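PDB 3HA2: NADPH-quinone reductase from Pediococcus pentosaceus ATCC 25745, which probably transfers electrons from NAD(P)H to quinones by way of a bound FMN, its modelled chain forming a flavodoxin-like domain. Local coordinates for residues R54-F59 / Q161-N166; Q2-V7 / N30-P35; Y88-K93 / N130-M135. All coordinates share one frame; numbering follows the deposited sequence.

In the fold
All three contacts lie in one flavodoxin-like domain, whose parallel five-stranded sheet runs in the order 31-35, 3-7, 54-60, 94-101, 135-143. Contact 2 joins the first two strands of that order and closes first along the chain. Contact 1 sets the central strand 54-60 against the end of the C-terminal helix 150-165, and contact 3 is nested within the long loop it closes. Centres of contacts 1 and 2 are about 8 Å apart, and Thr-3 OG1 meets Ala-164 O at 2.7 Å. Contact 3, with its centre about 16 Å from that of contact 1, touches it where Ile-55 packs on Met-134, next to the start of edge strand 135-143.

Contact 1: residues R54-F59 / Q161-N166; sequences RIILEF and QQYATN
The carbonyl oxygen of Asn-166 is gripped by two nitrogens of one guanidinium: Arg-54 NH1 and NH2 each donate to Asn-166 O at 2.9 Å, in an end-on fork. The oxygen lies close to the guanidinium plane, whereas both donors approach it from the same face of its own carbonyl plane, NH1 well above that plane and NH2 tilted less. Neither bond is straight, the N-H...O angles being about 143°, as expected when two hydrogens converge on one acceptor. NH1 also makes a weak, more bent bond of 2.9 Å to Tyr-163 O. Arg-54 reaches the helix end with CG anti to the backbone N (chi1 178°) and a bend at chi3, and its NE makes a salt bridge with Glu-94. Positive charge beside C-terminal carbonyls may suit the helix dipole, though Glu-94 shares it. In the flavodoxin-like fold this is where the C-terminal helix 150-165 packs on the central parallel strand; the axes of the short strand and helix segments approach to 9.7 Å at an angle of 139°. The apolar part of the contact depends on Ile-56, whose CD1 lies 3.8 Å from Ala-164 CA and 3.9 Å from Tyr-163 CD2. The phenol crosses the isoleucine obliquely and continues over the sheet, where its OH hydrogen-bonds with Pro-138 O and Ile-97 N. Within the last turn, Thr-165 OG1 donates to Gln-161 O at 2.8 Å from above the carbonyl plane, while Gln-162 O accepts the backbone N-H groups of both Thr-165 and Asn-166.

Contact 2: residues Q2-V7 / N30-P35; sequences QTLIIV and NVTWHP
Asn-30 starts the pairing: Asn-30 O accepts Thr-3 N at 2.9 Å in a nearly straight bond. Asn-30 CB packs against the side-chain amide of Gln-2, 3.6 Å from Gln-2 OE1. The two amide planes are steeply inclined to each other, and the Asn-30 amide nitrogen bonds instead to Met-1 O. Val-31 follows, its CG1 pressed against Ile-5 CD1 at 3.4 Å, tighter than usual van der Waals contact. Thr-32 carries two rungs of the ladder, its N donating to Thr-3 O and its O accepting Ile-5 N, both at 2.8 Å; its CG2 methyl meets Leu-4 CD1 on the face shared with Ile-6 and His-34. This in-register parallel pairing, with segment axes 23° apart, joins the two strands of a beta-alpha-beta unit whose connecting helix is 18-25, at the edge of the flavodoxin-like sheet. Trp-33 offers an indole face to Val-7: CG2 sits 3.4 Å from the centroid of the six-membered ring, only 3° off the normal, a CH-pi contact. A chi1 of 176° swings the indole away from its own N toward Val-7, whose CG1 touches the ring carbons CZ2 and CH2. His-34 lies alongside Leu-4 and Ile-6, pointing the same way; Leu-4 CD1 meets its CB at 3.7 Å, and Ile-6 CD1 approaches the edge of the imidazole at CD2. Its NE2 hydrogen-bonds with Glu-45. His-34 N donates to Ile-5 O, and His-34 O accepts Val-7 N at 3.0 Å. Pro-35 ends the run, with its CA packed against the backbone O and CB of Val-7.

Contact 3: residues Y88-K93 / N130-M135; sequences YALEGK and NKTKMM
A lysine ammonium stands almost squarely over a tyrosine face: Lys-133 NZ is 4.3 Å from the centroid of the Tyr-88 ring and 2° off its normal, a cation-pi contact. Lys-133, at positive phi, is the C-prime residue of the Schellman motif that ends helix 123-131, and the chain turns there toward edge strand 135-143 of the flavodoxin-like sheet. The lysine chain is fully extended beyond CG, which carries CE across the same ring face at 4.0 Å from the Tyr-88 centroid as a CH-pi contact. At the ring's edge, near its plane, Lys-131 O comes within 3.3 Å of Tyr-88 CE1. Glu-91 packs its CG on Lys-133 CB at 3.7 Å; the carboxylate and ammonium remain apart, and the opposite charges may attract over that longer distance. Residues 88-93 form two successive beta turns, type I from Tyr-88 to Glu-91 and type II from Leu-90 to Lys-93. These turns present Gly-92 N to Lys-133 O in a bond of 2.9 Å and 174°. Met-135 N donates to Lys-93 O at 2.9 Å, the bond that follows Gly-92 to Lys-133 where the two segments run into neighbouring strands 94-101 and 135-143. The Lys-93 amine instead reaches Asn-52 O. Next to Leu-90 lies selenomethionine Met-134: a bend at chi3 (85°) brings CE to Lys-93 CB, SE meets Leu-90 CD1 and CB, and CG lies 3.7 Å from Leu-90 CB.

Contact 1: residues R54-F59 / Q161-N166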
ATOM      1  N   ARG A  54      -7.515  11.749  17.537  1.00 21.84           N
ATOM      2  CA  ARG A  54      -6.733  11.968  16.328  1.00 21.43           C
ATOM      3  C   ARG A  54      -5.714  10.840  16.222  1.00 20.97           C
ATOM      4  O   ARG A  54      -4.957  10.589  17.154  1.00 22.13           O
ATOM      5  CB  ARG A  54      -6.019  13.324  16.372  1.00 20.83           C
ATOM      6  CG  ARG A  54      -5.142  13.586  15.158  1.00 21.36           C
ATOM      7  CD  ARG A  54      -4.545  15.003  15.202  1.00 20.95           C
ATOM      8  NE  ARG A  54      -5.588  16.021  15.111  1.00 22.44           N
ATOM      9  CZ  ARG A  54      -5.395  17.319  15.336  1.00 26.27           C
ATOM     10  NH1 ARG A  54      -4.191  17.776  15.676  1.00 27.86           N
ATOM     11  NH2 ARG A  54      -6.418  18.163  15.238  1.00 25.15           N
ATOM     12  N   ILE A  55      -5.721  10.167  15.080  1.00 21.73           N
ATOM     13  CA  ILE A  55      -4.881   9.010  14.849  1.00 21.48           C
ATOM     14  C   ILE A  55      -3.920   9.406  13.743  1.00 21.66           C
ATOM     15  O   ILE A  55      -4.343   9.757  12.637  1.00 21.76           O
ATOM     16  CB  ILE A  55      -5.699   7.756  14.379  1.00 21.58           C
ATOM     17  CG1 ILE A  55      -7.024   7.551  15.169  1.00 21.03           C
ATOM     18  CG2 ILE A  55      -4.812   6.505  14.381  1.00 21.70           C
ATOM     19  CD1 ILE A  55      -6.889   7.392  16.693  1.00 21.29           C
ATOM     20  N   ILE A  56      -2.633   9.364  14.052  1.00 21.95           N
ATOM     21  CA  ILE A  56      -1.617   9.716  13.082  1.00 22.55           C
ATOM     22  C   ILE A  56      -0.811   8.475  12.720  1.00 22.51           C
ATOM     23  O   ILE A  56      -0.322   7.762  13.596  1.00 22.57           O
ATOM     24  CB  ILE A  56      -0.719  10.828  13.632  1.00 22.56           C
ATOM     25  CG1 ILE A  56      -1.514  12.140  13.692  1.00 23.01           C
ATOM     26  CG2 ILE A  56       0.554  10.956  12.808  1.00 23.78           C
ATOM     27  CD1 ILE A  56      -0.863  13.228  14.544  1.00 24.50           C
ATOM     28  N   LEU A  57      -0.693   8.204  11.431  1.00 21.78           N
ATOM     29  CA  LEU A  57       0.152   7.094  11.006  1.00 21.89           C
ATOM     30  C   LEU A  57       1.458   7.681  10.532  1.00 21.59           C
ATOM     31  O   LEU A  57       1.481   8.522   9.625  1.00 22.35           O
ATOM     32  CB  LEU A  57      -0.493   6.312   9.876  1.00 21.52           C
ATOM     33  CG  LEU A  57      -1.947   5.894  10.109  1.00 22.20           C
ATOM     34  CD1 LEU A  57      -2.408   5.091   8.872  1.00 22.13           C
ATOM     35  CD2 LEU A  57      -2.152   5.107  11.406  1.00 24.07           C
ATOM     36  N   GLU A  58       2.537   7.226  11.155  1.00 21.30           N
ATOM     37  CA  GLU A  58       3.869   7.801  10.960  1.00 21.70           C
ATOM     38  C   GLU A  58       4.815   6.730  10.399  1.00 22.84           C
ATOM     39  O   GLU A  58       5.160   5.738  11.083  1.00 22.62           O
ATOM     40  CB  GLU A  58       4.380   8.343  12.302  1.00 21.69           C
ATOM     41  CG  GLU A  58       5.756   8.956  12.246  1.00 23.54           C
ATOM     42  CD  GLU A  58       6.034   9.877  13.404  1.00 24.71           C
ATOM     43  OE1 GLU A  58       5.086  10.513  13.929  1.00 26.70           O
ATOM     44  OE2 GLU A  58       7.220   9.976  13.781  1.00 26.23           O
ATOM     45  N   PHE A  59       5.253   6.929   9.158  1.00 22.55           N
ATOM     46  CA  PHE A  59       6.029   5.890   8.483  1.00 22.97           C
ATOM     47  C   PHE A  59       6.919   6.431   7.363  1.00 23.17           C
ATOM     48  O   PHE A  59       6.656   7.509   6.828  1.00 23.85           O
ATOM     49  CB  PHE A  59       5.063   4.831   7.920  1.00 21.84           C
ATOM     50  CG  PHE A  59       4.014   5.388   6.952  1.00 22.87           C
ATOM     51  CD1 PHE A  59       2.769   5.847   7.408  1.00 23.38           C
ATOM     52  CD2 PHE A  59       4.283   5.454   5.585  1.00 22.57           C
ATOM     53  CE1 PHE A  59       1.810   6.366   6.513  1.00 22.71           C
ATOM     54  CE2 PHE A  59       3.326   5.962   4.681  1.00 23.31           C
ATOM     55  CZ  PHE A  59       2.088   6.414   5.149  1.00 22.62           C
ATOM     56  N   GLN A 161       4.673  19.093  16.028  1.00 25.38           N
ATOM     57  CA  GLN A 161       4.005  19.323  17.312  1.00 25.29           C
ATOM     58  C   GLN A 161       2.581  19.847  17.131  1.00 24.94           C
ATOM     59  O   GLN A 161       1.660  19.376  17.792  1.00 24.94           O
ATOM     60  CB  GLN A 161       4.799  20.306  18.178  1.00 24.89           C
ATOM     61  CG  GLN A 161       6.086  19.751  18.729  1.00 25.97           C
ATOM     62  CD  GLN A 161       6.906  20.817  19.438  1.00 27.44           C
ATOM     63  OE1 GLN A 161       6.761  22.017  19.161  1.00 26.17           O
ATOM     64  NE2 GLN A 161       7.776  20.388  20.353  1.00 26.93           N
ATOM     65  N   GLN A 162       2.410  20.817  16.238  1.00 25.36           N
ATOM     66  CA  GLN A 162       1.085  21.358  15.914  1.00 26.08           C
ATOM     67  C   GLN A 162       0.185  20.291  15.303  1.00 26.31           C
ATOM     68  O   GLN A 162      -0.997  20.178  15.649  1.00 26.50           O
ATOM     69  CB  GLN A 162       1.219  22.530  14.943  1.00 26.44           C
ATOM     70  CG  GLN A 162       1.918  23.744  15.561  1.00 30.06           C
ATOM     71  CD  GLN A 162       1.184  24.229  16.794  1.00 35.28           C
ATOM     72  OE1 GLN A 162       0.025  24.653  16.714  1.00 38.64           O
ATOM     73  NE2 GLN A 162       1.845  24.153  17.948  1.00 37.67           N
ATOM     74  N   TYR A 163       0.774  19.502  14.409  1.00 25.92           N
ATOM     75  CA  TYR A 163       0.063  18.422  13.722  1.00 26.20           C
ATOM     76  C   TYR A 163      -0.522  17.434  14.729  1.00 26.83           C
ATOM     77  O   TYR A 163      -1.662  17.002  14.593  1.00 26.82           O
ATOM     78  CB  TYR A 163       1.001  17.725  12.731  1.00 25.16           C
ATOM     79  CG  TYR A 163       0.281  16.907  11.664  1.00 24.48           C
ATOM     80  CD1 TYR A 163      -0.481  17.535  10.673  1.00 24.78           C
ATOM     81  CD2 TYR A 163       0.364  15.503  11.649  1.00 24.66           C
ATOM     82  CE1 TYR A 163      -1.150  16.787   9.681  1.00 24.38           C
ATOM     83  CE2 TYR A 163      -0.299  14.748  10.652  1.00 22.64           C
ATOM     84  CZ  TYR A 163      -1.047  15.404   9.682  1.00 23.63           C
ATOM     85  OH  TYR A 163      -1.708  14.666   8.715  1.00 22.25           O
ATOM     86  N   ALA A 164       0.255  17.120  15.765  1.00 27.61           N
ATOM     87  CA  ALA A 164      -0.153  16.194  16.811  1.00 29.24           C
ATOM     88  C   ALA A 164      -1.102  16.783  17.858  1.00 30.52           C
ATOM     89  O   ALA A 164      -1.826  16.040  18.512  1.00 30.80           O
ATOM     90  CB  ALA A 164       1.085  15.603  17.500  1.00 29.14           C
ATOM     91  N   THR A 165      -1.101  18.103  18.042  1.00 32.27           N
ATOM     92  CA  THR A 165      -1.795  18.684  19.205  1.00 33.95           C
ATOM     93  C   THR A 165      -2.764  19.820  18.894  1.00 35.62           C
ATOM     94  O   THR A 165      -3.705  20.052  19.657  1.00 35.61           O
ATOM     95  CB  THR A 165      -0.806  19.225  20.273  1.00 34.04           C
ATOM     96  OG1 THR A 165      -0.101  20.353  19.736  1.00 34.19           O
ATOM     97  CG2 THR A 165       0.193  18.170  20.703  1.00 34.03           C
ATOM     98  N   ASN A 166      -2.508  20.564  17.819  1.00 37.46           N
ATOM     99  CA  ASN A 166      -3.372  21.692  17.481  1.00 39.80           C
ATOM    100  C   ASN A 166      -4.787  21.187  17.259  1.00 40.90           C
ATOM    101  O   ASN A 166      -5.074  20.480  16.279  1.00 40.81           O
ATOM    102  CB  ASN A 166      -2.858  22.473  16.269  1.00 40.08           C
ATOM    103  CG  ASN A 166      -3.808  23.576  15.843  1.00 41.91           C
ATOM    104  OD1 ASN A 166      -4.018  24.547  16.570  1.00 44.50           O
ATOM    105  ND2 ASN A 166      -4.385  23.433  14.653  1.00 44.49           N
TER

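Contact 2: residues Q2-V7 / N30-P35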
ATOM      1  N   GLN A   2      -7.206  13.712  22.557  1.00 28.03           N
ATOM      2  CA  GLN A   2      -6.166  12.718  22.738  1.00 25.77           C
ATOM      3  C   GLN A   2      -5.692  12.267  21.359  1.00 24.86           C
ATOM      4  O   GLN A   2      -6.509  11.995  20.461  1.00 24.39           O
ATOM      5  CB  GLN A   2      -6.701  11.522  23.541  1.00 25.52           C
ATOM      6  CG  GLN A   2      -7.408  11.892  24.856  1.00 25.27           C
ATOM      7  CD  GLN A   2      -6.485  12.557  25.866  1.00 24.99           C
ATOM      8  OE1 GLN A   2      -5.420  12.032  26.181  1.00 25.55           O
ATOM      9  NE2 GLN A   2      -6.903  13.708  26.398  1.00 25.65           N
ATOM     10  N   THR A   3      -4.375  12.182  21.203  1.00 23.35           N
ATOM     11  CA  THR A   3      -3.762  11.803  19.923  1.00 22.02           C
ATOM     12  C   THR A   3      -2.945  10.532  20.071  1.00 21.61           C
ATOM     13  O   THR A   3      -2.178  10.378  21.026  1.00 20.42           O
ATOM     14  CB  THR A   3      -2.842  12.931  19.406  1.00 21.76           C
ATOM     15  OG1 THR A   3      -3.599  14.135  19.280  1.00 21.76           O
ATOM     16  CG2 THR A   3      -2.231  12.588  18.054  1.00 23.09           C
ATOM     17  N   LEU A   4      -3.132   9.621  19.114  1.00 21.30           N
ATOM     18  CA  LEU A   4      -2.387   8.381  19.059  1.00 20.70           C
ATOM     19  C   LEU A   4      -1.487   8.426  17.835  1.00 21.38           C
ATOM     20  O   LEU A   4      -1.966   8.605  16.711  1.00 21.43           O
ATOM     21  CB  LEU A   4      -3.368   7.187  18.923  1.00 20.69           C
ATOM     22  CG  LEU A   4      -2.768   5.784  18.784  1.00 20.06           C
ATOM     23  CD1 LEU A   4      -1.900   5.406  20.005  1.00 21.00           C
ATOM     24  CD2 LEU A   4      -3.885   4.753  18.569  1.00 19.93           C
ATOM     25  N   ILE A   5      -0.185   8.258  18.052  1.00 21.33           N
ATOM     26  CA  ILE A   5       0.764   8.214  16.948  1.00 21.76           C
ATOM     27  C   ILE A   5       1.233   6.770  16.754  1.00 21.86           C
ATOM     28  O   ILE A   5       1.937   6.214  17.601  1.00 22.27           O
ATOM     29  CB  ILE A   5       1.940   9.176  17.169  1.00 22.36           C
ATOM     30  CG1 ILE A   5       1.417  10.599  17.460  1.00 21.51           C
ATOM     31  CG2 ILE A   5       2.865   9.194  15.928  1.00 21.61           C
ATOM     32  CD1 ILE A   5       2.524  11.543  17.869  1.00 25.13           C
ATOM     33  N   ILE A   6       0.807   6.178  15.637  1.00 21.62           N
ATOM     34  CA  ILE A   6       1.209   4.820  15.251  1.00 22.42           C
ATOM     35  C   ILE A   6       2.520   4.929  14.483  1.00 23.09           C
ATOM     36  O   ILE A   6       2.550   5.416  13.343  1.00 22.84           O
ATOM     37  CB  ILE A   6       0.175   4.144  14.314  1.00 22.18           C
ATOM     38  CG1 ILE A   6      -1.237   4.158  14.919  1.00 22.78           C
ATOM     39  CG2 ILE A   6       0.631   2.704  13.967  1.00 23.52           C
ATOM     40  CD1 ILE A   6      -1.340   3.489  16.278  1.00 25.27           C
ATOM     41  N   VAL A   7       3.591   4.502  15.130  1.00 23.66           N
ATOM     42  CA  VAL A   7       4.939   4.669  14.600  1.00 24.66           C
ATOM     43  C   VAL A   7       5.328   3.373  13.919  1.00 25.59           C
ATOM     44  O   VAL A   7       5.662   2.382  14.584  1.00 24.17           O
ATOM     45  CB  VAL A   7       5.936   5.043  15.716  1.00 24.63           C
ATOM     46  CG1 VAL A   7       7.358   5.239  15.161  1.00 24.89           C
ATOM     47  CG2 VAL A   7       5.470   6.303  16.415  1.00 26.05           C
ATOM     48  N   ASN A  30      -1.203  14.261  26.448  1.00 24.61           N
ATOM     49  CA  ASN A  30      -2.346  13.765  25.669  1.00 24.10           C
ATOM     50  C   ASN A  30      -1.946  13.075  24.354  1.00 23.31           C
ATOM     51  O   ASN A  30      -2.809  12.538  23.634  1.00 22.31           O
ATOM     52  CB  ASN A  30      -3.353  14.888  25.411  1.00 24.45           C
ATOM     53  CG  ASN A  30      -2.766  16.039  24.608  1.00 25.97           C
ATOM     54  OD1 ASN A  30      -1.570  16.335  24.689  1.00 27.39           O
ATOM     55  ND2 ASN A  30      -3.613  16.692  23.812  1.00 28.24           N
ATOM     56  N   VAL A  31      -0.646  13.099  24.047  1.00 22.67           N
ATOM     57  CA  VAL A  31      -0.101  12.416  22.861  1.00 22.27           C
ATOM     58  C   VAL A  31       0.542  11.087  23.261  1.00 22.51           C
ATOM     59  O   VAL A  31       1.399  11.058  24.149  1.00 21.89           O
ATOM     60  CB  VAL A  31       0.951  13.280  22.130  1.00 22.64           C
ATOM     61  CG1 VAL A  31       1.520  12.519  20.960  1.00 22.62           C
ATOM     62  CG2 VAL A  31       0.339  14.580  21.635  1.00 21.85           C
ATOM     63  N   THR A  32       0.114  10.000  22.613  1.00 22.18           N
ATOM     64  CA  THR A  32       0.620   8.648  22.879  1.00 22.17           C
ATOM     65  C   THR A  32       1.519   8.197  21.731  1.00 22.67           C
ATOM     66  O   THR A  32       1.062   8.059  20.580  1.00 22.54           O
ATOM     67  CB  THR A  32      -0.551   7.624  23.086  1.00 22.54           C
ATOM     68  OG1 THR A  32      -1.309   7.987  24.242  1.00 22.15           O
ATOM     69  CG2 THR A  32      -0.034   6.178  23.291  1.00 22.51           C
ATOM     70  N   TRP A  33       2.802   8.007  22.041  1.00 22.29           N
ATOM     71  CA  TRP A  33       3.771   7.511  21.073  1.00 22.79           C
ATOM     72  C   TRP A  33       3.725   5.973  21.083  1.00 22.79           C
ATOM     73  O   TRP A  33       4.120   5.340  22.061  1.00 22.79           O
ATOM     74  CB  TRP A  33       5.162   8.059  21.435  1.00 23.27           C
ATOM     75  CG  TRP A  33       6.304   7.563  20.596  1.00 23.27           C
ATOM     76  CD1 TRP A  33       7.112   6.484  20.862  1.00 24.48           C
ATOM     77  CD2 TRP A  33       6.788   8.137  19.376  1.00 23.35           C
ATOM     78  NE1 TRP A  33       8.058   6.346  19.868  1.00 23.90           N
ATOM     79  CE2 TRP A  33       7.886   7.349  18.949  1.00 24.19           C
ATOM     80  CE3 TRP A  33       6.395   9.238  18.595  1.00 24.04           C
ATOM     81  CZ2 TRP A  33       8.600   7.625  17.771  1.00 24.13           C
ATOM     82  CZ3 TRP A  33       7.103   9.515  17.427  1.00 24.40           C
ATOM     83  CH2 TRP A  33       8.199   8.705  17.024  1.00 24.91           C
ATOM     84  N   HIS A  34       3.221   5.388  20.001  1.00 22.64           N
ATOM     85  CA  HIS A  34       2.920   3.955  19.970  1.00 22.83           C
ATOM     86  C   HIS A  34       3.657   3.231  18.857  1.00 23.43           C
ATOM     87  O   HIS A  34       3.153   3.144  17.730  1.00 23.15           O
ATOM     88  CB  HIS A  34       1.419   3.697  19.854  1.00 22.40           C
ATOM     89  CG  HIS A  34       1.055   2.248  19.983  1.00 22.66           C
ATOM     90  ND1 HIS A  34       1.261   1.530  21.143  1.00 21.75           N
ATOM     91  CD2 HIS A  34       0.530   1.376  19.089  1.00 23.55           C
ATOM     92  CE1 HIS A  34       0.858   0.282  20.965  1.00 22.47           C
ATOM     93  NE2 HIS A  34       0.405   0.163  19.730  1.00 22.21           N
ATOM     94  N   PRO A  35       4.857   2.714  19.163  1.00 23.50           N
ATOM     95  CA  PRO A  35       5.540   1.894  18.160  1.00 24.63           C
ATOM     96  C   PRO A  35       4.744   0.656  17.759  1.00 25.28           C
ATOM     97  O   PRO A  35       4.179  -0.041  18.612  1.00 25.70           O
ATOM     98  CB  PRO A  35       6.850   1.501  18.853  1.00 25.05           C
ATOM     99  CG  PRO A  35       7.053   2.542  19.902  1.00 24.48           C
ATOM    100  CD  PRO A  35       5.663   2.870  20.385  1.00 24.22           C
TER

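Contact 3: residues Y88-K93 / N130-M135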
ATOM      1  N   TYR A  88     -18.661   1.125  13.030  1.00 27.27           N
ATOM      2  CA  TYR A  88     -17.944   2.315  12.534  1.00 26.11           C
ATOM      3  C   TYR A  88     -17.214   2.994  13.686  1.00 25.08           C
ATOM      4  O   TYR A  88     -17.490   4.150  14.015  1.00 23.90           O
ATOM      5  CB  TYR A  88     -18.896   3.305  11.835  1.00 26.72           C
ATOM      6  CG  TYR A  88     -19.233   2.894  10.425  1.00 27.06           C
ATOM      7  CD1 TYR A  88     -18.463   3.331   9.349  1.00 28.41           C
ATOM      8  CD2 TYR A  88     -20.285   2.020  10.171  1.00 28.17           C
ATOM      9  CE1 TYR A  88     -18.749   2.938   8.053  1.00 27.05           C
ATOM     10  CE2 TYR A  88     -20.588   1.625   8.873  1.00 28.66           C
ATOM     11  CZ  TYR A  88     -19.814   2.085   7.826  1.00 28.52           C
ATOM     12  OH  TYR A  88     -20.106   1.694   6.543  1.00 29.21           O
ATOM     13  N   ALA A  89     -16.293   2.244  14.293  1.00 24.11           N
ATOM     14  CA  ALA A  89     -15.641   2.641  15.537  1.00 24.07           C
ATOM     15  C   ALA A  89     -14.889   3.960  15.410  1.00 23.85           C
ATOM     16  O   ALA A  89     -14.753   4.703  16.392  1.00 24.42           O
ATOM     17  CB  ALA A  89     -14.698   1.540  16.008  1.00 23.58           C
ATOM     18  N   LEU A  90     -14.436   4.253  14.194  1.00 23.49           N
ATOM     19  CA  LEU A  90     -13.586   5.417  13.931  1.00 23.52           C
ATOM     20  C   LEU A  90     -14.339   6.670  13.535  1.00 23.48           C
ATOM     21  O   LEU A  90     -13.717   7.714  13.320  1.00 22.89           O
ATOM     22  CB  LEU A  90     -12.541   5.071  12.861  1.00 23.71           C
ATOM     23  CG  LEU A  90     -11.774   3.765  13.123  1.00 25.55           C
ATOM     24  CD1 LEU A  90     -10.958   3.386  11.904  1.00 27.82           C
ATOM     25  CD2 LEU A  90     -10.882   3.874  14.355  1.00 26.64           C
ATOM     26  N   GLU A  91     -15.671   6.592  13.468  1.00 22.91           N
ATOM     27  CA  GLU A  91     -16.466   7.715  12.951  1.00 23.66           C
ATOM     28  C   GLU A  91     -16.201   8.996  13.728  1.00 22.88           C
ATOM     29  O   GLU A  91     -16.304   9.006  14.949  1.00 23.01           O
ATOM     30  CB  GLU A  91     -17.966   7.401  13.003  1.00 22.69           C
ATOM     31  CG  GLU A  91     -18.828   8.522  12.418  1.00 23.82           C
ATOM     32  CD  GLU A  91     -20.302   8.165  12.355  1.00 26.04           C
ATOM     33  OE1 GLU A  91     -20.701   7.099  12.895  1.00 27.35           O
ATOM     34  OE2 GLU A  91     -21.061   8.959  11.757  1.00 28.93           O
ATOM     35  N   GLY A  92     -15.861  10.073  13.021  1.00 23.20           N
ATOM     36  CA  GLY A  92     -15.610  11.365  13.665  1.00 23.15           C
ATOM     37  C   GLY A  92     -14.177  11.601  14.138  1.00 22.78           C
ATOM     38  O   GLY A  92     -13.830  12.727  14.528  1.00 23.78           O
ATOM     39  N   LYS A  93     -13.355  10.553  14.149  1.00 22.05           N
ATOM     40  CA  LYS A  93     -11.936  10.704  14.498  1.00 21.73           C
ATOM     41  C   LYS A  93     -11.203  11.304  13.297  1.00 22.10           C
ATOM     42  O   LYS A  93     -11.694  11.237  12.160  1.00 22.85           O
ATOM     43  CB  LYS A  93     -11.314   9.355  14.912  1.00 21.41           C
ATOM     44  CG  LYS A  93     -11.988   8.707  16.121  1.00 21.42           C
ATOM     45  CD  LYS A  93     -11.375   7.327  16.450  1.00 21.91           C
ATOM     46  CE  LYS A  93     -12.194   6.601  17.508  1.00 21.33           C
ATOM     47  NZ  LYS A  93     -12.053   7.279  18.843  1.00 21.61           N
ATOM     48  N   ASN A 130     -12.438   8.069   4.225  1.00 24.41           N
ATOM     49  CA  ASN A 130     -13.787   8.314   3.689  1.00 25.42           C
ATOM     50  C   ASN A 130     -14.724   7.157   4.066  1.00 25.14           C
ATOM     51  O   ASN A 130     -15.850   7.368   4.536  1.00 25.47           O
ATOM     52  CB  ASN A 130     -13.744   8.502   2.152  1.00 26.30           C
ATOM     53  CG  ASN A 130     -13.120   9.833   1.719  1.00 28.00           C
ATOM     54  OD1 ASN A 130     -12.661   9.982   0.573  1.00 33.45           O
ATOM     55  ND2 ASN A 130     -13.078  10.798   2.631  1.00 28.16           N
ATOM     56  N   LYS A 131     -14.230   5.934   3.896  1.00 25.18           N
ATOM     57  CA  LYS A 131     -15.027   4.738   4.135  1.00 24.96           C
ATOM     58  C   LYS A 131     -15.434   4.581   5.593  1.00 24.89           C
ATOM     59  O   LYS A 131     -16.552   4.141   5.896  1.00 25.31           O
ATOM     60  CB  LYS A 131     -14.274   3.500   3.674  1.00 25.20           C
ATOM     61  CG  LYS A 131     -15.067   2.180   3.794  1.00 26.95           C
ATOM     62  CD  LYS A 131     -16.240   2.156   2.829  1.00 30.41           C
ATOM     63  CE  LYS A 131     -16.769   0.747   2.644  1.00 34.89           C
ATOM     64  NZ  LYS A 131     -17.784   0.732   1.557  1.00 39.03           N
ATOM     65  N   THR A 132     -14.519   4.925   6.491  1.00 24.38           N
ATOM     66  CA  THR A 132     -14.724   4.736   7.921  1.00 23.90           C
ATOM     67  C   THR A 132     -15.302   5.983   8.599  1.00 23.58           C
ATOM     68  O   THR A 132     -15.408   6.021   9.829  1.00 23.23           O
ATOM     69  CB  THR A 132     -13.405   4.293   8.614  1.00 23.12           C
ATOM     70  OG1 THR A 132     -12.371   5.237   8.328  1.00 23.29           O
ATOM     71  CG2 THR A 132     -12.944   2.936   8.081  1.00 23.55           C
ATOM     72  N   LYS A 133     -15.651   6.998   7.800  1.00 23.30           N
ATOM     73  CA  LYS A 133     -16.258   8.248   8.292  1.00 24.76           C
ATOM     74  C   LYS A 133     -15.329   9.074   9.199  1.00 24.95           C
ATOM     75  O   LYS A 133     -15.791   9.784  10.109  1.00 24.03           O
ATOM     76  CB  LYS A 133     -17.607   7.985   8.993  1.00 24.74           C
ATOM     77  CG  LYS A 133     -18.582   7.162   8.153  1.00 26.25           C
ATOM     78  CD  LYS A 133     -19.930   6.928   8.862  1.00 25.92           C
ATOM     79  CE  LYS A 133     -20.847   6.110   7.952  1.00 29.90           C
ATOM     80  NZ  LYS A 133     -22.194   5.824   8.555  1.00 30.28           N
HETATM   81  N   MSE A 134     -14.027   8.957   8.935  1.00 25.86           N
HETATM   82  CA  MSE A 134     -13.008   9.775   9.591  1.00 27.82           C
HETATM   83  C   MSE A 134     -12.800  11.074   8.808  1.00 27.88           C
HETATM   84  O   MSE A 134     -13.129  11.142   7.623  1.00 27.98           O
HETATM   85  CB  MSE A 134     -11.687   9.007   9.654  1.00 26.76           C
HETATM   86  CG  MSE A 134     -11.742   7.758  10.490  1.00 27.38           C
HETATM   87 SE   MSE A 134      -9.997   6.875  10.511  1.00 32.94          SE
HETATM   88  CE  MSE A 134      -9.174   7.886  11.993  1.00 26.54           C
HETATM   89  N   MSE A 135     -12.261  12.086   9.483  1.00 27.95           N
HETATM   90  CA  MSE A 135     -11.848  13.333   8.878  1.00 29.25           C
HETATM   91  C   MSE A 135     -10.369  13.246   8.480  1.00 27.72           C
HETATM   92  O   MSE A 135      -9.499  13.142   9.336  1.00 27.80           O
HETATM   93  CB  MSE A 135     -12.057  14.481   9.878  1.00 30.65           C
HETATM   94  CG  MSE A 135     -11.372  15.773   9.504  1.00 39.61           C
HETATM   95 SE   MSE A 135     -12.175  16.528   7.895  1.00 62.24          SE
HETATM   96  CE  MSE A 135     -13.952  16.997   8.609  1.00 56.05           C
TER